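Local coordinates for conjugal transfer protein TRWB (Escherichia coli, PDB 1E9R) that probably acts as a hexameric, P-loop NTPase-like motor that couples DNA to the secretion machinery during bacterial conjugation, at residues 393-396 / 397-401; 166-169 / 170-173. All blocks are in the same frame, centred on the assembly; numbering follows the deposited sequence.

Followed from the N terminus, the chain reaches interaction 2 first. There residues 166-168 form the loop after helix 141-163, Met169 opens helix 169-178, and the bonds close the first turn of that helix within the all-helical region inserted between strands 103-105 and 243-247. Over 200 residues later, interaction 1 closes the single turn of helix 394-398, between strands 384-390 and 404-408. Each contact is local; they stand in series, neither enclosing nor crossing the other. The centres of interactions 1 and 2 are about 53 Å apart, on opposite sides of the chain's centre. Interaction 1 joins a strand connection to helix 350-360 and a neighbouring subunit; interaction 2 packs on helices 141-163 and 219-223.

Interaction 1 of 2, residues 393-396 / 397-401; sequences MPAE and IANLP
The Asn399 amide reaches through ND2 to Ala395 O, four residues back, in a short hydrogen bond of 2.5 Å. The bond is skewed to both planes: Ala395 O lies 24° out of the amide plane and ND2 26° from the carbonyl plane. It spans one turn in the short helix 394-398, which links strands 384-390 and 404-408. With CG beside the backbone N (chi1 -70°), the amide folds back to the same oxygen that Asn399 N reaches weakly. At its other end, OD1 takes a weak hydrogen bond from Arg347, and Gly20 of a neighbouring subunit packs against the residue. With an alanine here, Ala395 O would probably be left with little more than that weak backbone bond, and Arg347 would lose this acceptor. The second flat group, the Glu396 carboxylate, is met from above its plane at OE2 by Met393 N, 2.9 Å away, and the same oxygen forms a salt bridge with Arg19 of the neighbouring subunit. The Ile397 side chain packs on Asn353 and Met356 of helix 350-360. Met393 O accepts from Ile397 N at 3.2 Å and from Glu396 N. Ala398 N reaches Pro394 O at 3.0 Å.

Interaction 2 of 2, residues 166-169 / 170-173; sequences TPSM and RELF
Leu172 begins its contact at CB, which lies 3.4 Å from Ser168 O, the carbonyl that its own backbone N also binds. CG stands anti to the backbone N (chi1 -179°), carrying the branch along the flank of Met169. At the tip, CD2 comes within 3.9 Å of Met169 SD, and Met169 CE is equally near, so one methyl meets the last two atoms of the thioether. The two side chains run side by side in the same direction. Met169 gets there by a chain bent at both chi2 and chi3, which curls its end back to the leucine. Beyond this pair, Leu172 packs on Leu154, Thr157 and Leu161 of helix 141-163, while Met169 rests on His221 of helix 219-223. The backbone beneath is the N-terminal turn of helix 169-178, with Ser168 as its N-cap. Ser168 OG accepts from Glu171 N at 3.3 Å in a nearly straight bond (162°), and more weakly from Arg170 N. Ser168 N bonds to Thr166 O across the inverse gamma turn centred on Pro167, and Glu171 OE1 takes a weak bond from Trp175 NE1. Glu171 also touches the cap through carbon, its CB lying 3.7 Å from Ser168 CB. Regular helical bonding starts with Leu172 N on Ser168 O at 2.9 Å. Phe173 N follows on Met169 O at 2.9 Å, and Phe173 CB lies 3.3 Å from that same Met169 O.

Interaction 1 of 2, residues 393-396 / 397-401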
loop_
_atom_site.group_PDB
_atom_site.type_symbol
_atom_site.label_atom_id
_atom_site.label_comp_id
_atom_site.label_asym_id
_atom_site.label_seq_id
_atom_site.Cartn_x
_atom_site.Cartn_y
_atom_site.Cartn_z
ATOM N N MET B 393 4.437 27.462 14.278
ATOM C CA MET B 393 5.089 26.169 14.482
ATOM C C MET B 393 4.102 25.106 14.929
ATOM O O MET B 393 3.107 25.408 15.580
ATOM C CB MET B 393 6.171 26.279 15.554
ATOM C CG MET B 393 7.567 26.545 15.051
ATOM S SD MET B 393 8.695 26.767 16.442
ATOM C CE MET B 393 9.156 25.070 16.851
ATOM N N PRO B 394 4.357 23.838 14.578
ATOM C CA PRO B 394 3.434 22.786 14.999
ATOM C C PRO B 394 3.285 22.819 16.523
ATOM O O PRO B 394 2.189 22.628 17.050
ATOM C CB PRO B 394 4.120 21.521 14.506
ATOM C CG PRO B 394 4.766 21.990 13.230
ATOM C CD PRO B 394 5.372 23.307 13.650
ATOM N N ALA B 395 4.397 23.081 17.215
ATOM C CA ALA B 395 4.429 23.163 18.680
ATOM C C ALA B 395 3.610 24.329 19.227
ATOM O O ALA B 395 3.118 24.273 20.355
ATOM C CB ALA B 395 5.863 23.283 19.169
ATOM N N GLU B 396 3.478 25.391 18.437
ATOM C CA GLU B 396 2.691 26.543 18.855
ATOM C C GLU B 396 1.212 26.161 18.809
ATOM O O GLU B 396 0.400 26.641 19.609
ATOM C CB GLU B 396 2.923 27.734 17.921
ATOM C CG GLU B 396 4.302 28.355 17.972
ATOM C CD GLU B 396 4.355 29.631 17.148
ATOM O OE1 GLU B 396 3.701 30.631 17.530
ATOM O OE2 GLU B 396 5.036 29.632 16.104
ATOM N N ILE B 397 0.869 25.307 17.852
ATOM C CA ILE B 397 -0.507 24.845 17.684
ATOM C C ILE B 397 -0.873 23.853 18.796
ATOM O O ILE B 397 -2.017 23.821 19.272
ATOM C CB ILE B 397 -0.693 24.189 16.287
ATOM C CG1 ILE B 397 -0.534 25.260 15.199
ATOM C CG2 ILE B 397 -2.053 23.527 16.190
ATOM C CD1 ILE B 397 -0.689 24.753 13.787
ATOM N N ALA B 398 0.118 23.066 19.217
ATOM C CA ALA B 398 -0.058 22.079 20.272
ATOM C C ALA B 398 -0.211 22.747 21.635
ATOM O O ALA B 398 -0.762 22.160 22.567
ATOM C CB ALA B 398 1.127 21.130 20.286
ATOM N N ASN B 399 0.282 23.977 21.750
ATOM C CA ASN B 399 0.196 24.719 23.002
ATOM C C ASN B 399 -0.847 25.825 22.956
ATOM O O ASN B 399 -0.986 26.590 23.907
ATOM C CB ASN B 399 1.558 25.303 23.343
ATOM C CG ASN B 399 2.544 24.241 23.737
ATOM O OD1 ASN B 399 2.447 23.667 24.820
ATOM N ND2 ASN B 399 3.492 23.949 22.853
ATOM N N LEU B 400 -1.576 25.911 21.850
ATOM C CA LEU B 400 -2.607 26.923 21.696
ATOM C C LEU B 400 -3.607 26.813 22.829
ATOM O O LEU B 400 -4.149 25.731 23.074
ATOM C CB LEU B 400 -3.360 26.720 20.389
ATOM C CG LEU B 400 -3.288 27.798 19.315
ATOM C CD1 LEU B 400 -4.467 27.613 18.394
ATOM C CD2 LEU B 400 -3.348 29.174 19.927
ATOM N N PRO B 401 -3.852 27.919 23.561
ATOM C CA PRO B 401 -4.831 27.822 24.654
ATOM C C PRO B 401 -6.197 27.644 23.999
ATOM O O PRO B 401 -6.387 28.033 22.843
ATOM C CB PRO B 401 -4.681 29.159 25.379
ATOM C CG PRO B 401 -4.228 30.095 24.293
ATOM C CD PRO B 401 -3.228 29.255 23.521
#

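Interaction 2 of 2, residues 166-169 / 170-173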
loop_
_atom_site.group_PDB
_atom_site.type_symbol
_atom_site.label_atom_id
_atom_site.label_comp_id
_atom_site.label_asym_id
_atom_site.label_seq_id
_atom_site.Cartn_x
_atom_site.Cartn_y
_atom_site.Cartn_z
ATOM N N THR B 166 -49.427 3.908 -3.411
ATOM C CA THR B 166 -49.079 3.627 -2.021
ATOM C C THR B 166 -47.635 4.003 -1.656
ATOM O O THR B 166 -46.814 3.121 -1.360
ATOM C CB THR B 166 -49.301 2.130 -1.718
ATOM O OG1 THR B 166 -48.648 1.339 -2.721
ATOM C CG2 THR B 166 -50.793 1.804 -1.719
ATOM N N PRO B 167 -47.306 5.316 -1.663
ATOM C CA PRO B 167 -45.947 5.751 -1.327
ATOM C C PRO B 167 -45.728 5.682 0.183
ATOM O O PRO B 167 -45.666 6.710 0.864
ATOM C CB PRO B 167 -45.909 7.176 -1.865
ATOM C CG PRO B 167 -47.273 7.654 -1.556
ATOM C CD PRO B 167 -48.156 6.482 -1.972
ATOM N N SER B 168 -45.620 4.457 0.695
ATOM C CA SER B 168 -45.425 4.220 2.123
ATOM C C SER B 168 -44.017 3.750 2.453
ATOM O O SER B 168 -43.511 2.819 1.830
ATOM C CB SER B 168 -46.419 3.167 2.616
ATOM O OG SER B 168 -46.226 2.879 3.990
ATOM N N MET B 169 -43.382 4.381 3.435
ATOM C CA MET B 169 -42.043 3.965 3.820
ATOM C C MET B 169 -42.121 2.590 4.452
ATOM O O MET B 169 -41.162 1.817 4.400
ATOM C CB MET B 169 -41.413 4.947 4.810
ATOM C CG MET B 169 -40.952 6.257 4.184
ATOM S SD MET B 169 -39.916 6.013 2.733
ATOM C CE MET B 169 -38.433 5.446 3.475
ATOM N N ARG B 170 -43.269 2.284 5.041
ATOM C CA ARG B 170 -43.471 0.997 5.682
ATOM C C ARG B 170 -43.574 -0.071 4.594
ATOM O O ARG B 170 -42.973 -1.138 4.699
ATOM C CB ARG B 170 -44.737 1.047 6.535
ATOM C CG ARG B 170 -44.756 0.078 7.711
ATOM C CD ARG B 170 -45.360 0.739 8.955
ATOM N NE ARG B 170 -44.347 1.397 9.784
ATOM C CZ ARG B 170 -44.617 2.208 10.808
ATOM N NH1 ARG B 170 -45.878 2.476 11.134
ATOM N NH2 ARG B 170 -43.626 2.743 11.517
ATOM N N GLU B 171 -44.324 0.228 3.538
ATOM C CA GLU B 171 -44.482 -0.704 2.417
ATOM C C GLU B 171 -43.148 -0.914 1.696
ATOM O O GLU B 171 -42.816 -2.031 1.280
ATOM C CB GLU B 171 -45.516 -0.175 1.414
ATOM C CG GLU B 171 -46.944 -0.647 1.664
ATOM C CD GLU B 171 -47.097 -2.154 1.493
ATOM O OE1 GLU B 171 -46.864 -2.651 0.361
ATOM O OE2 GLU B 171 -47.446 -2.836 2.492
ATOM N N LEU B 172 -42.404 0.179 1.544
ATOM C CA LEU B 172 -41.101 0.170 0.900
ATOM C C LEU B 172 -40.157 -0.709 1.708
ATOM O O LEU B 172 -39.427 -1.530 1.163
ATOM C CB LEU B 172 -40.549 1.595 0.834
ATOM C CG LEU B 172 -39.194 1.781 0.160
ATOM C CD1 LEU B 172 -39.251 1.339 -1.297
ATOM C CD2 LEU B 172 -38.815 3.236 0.248
ATOM N N PHE B 173 -40.182 -0.535 3.021
ATOM C CA PHE B 173 -39.319 -1.320 3.882
ATOM C C PHE B 173 -39.706 -2.797 3.874
ATOM O O PHE B 173 -38.837 -3.665 3.955
ATOM C CB PHE B 173 -39.375 -0.773 5.304
ATOM C CG PHE B 173 -38.421 -1.437 6.256
ATOM C CD1 PHE B 173 -37.071 -1.119 6.243
ATOM C CD2 PHE B 173 -38.881 -2.350 7.199
ATOM C CE1 PHE B 173 -36.194 -1.699 7.162
ATOM C CE2 PHE B 173 -38.011 -2.937 8.127
ATOM C CZ PHE B 173 -36.670 -2.610 8.110
#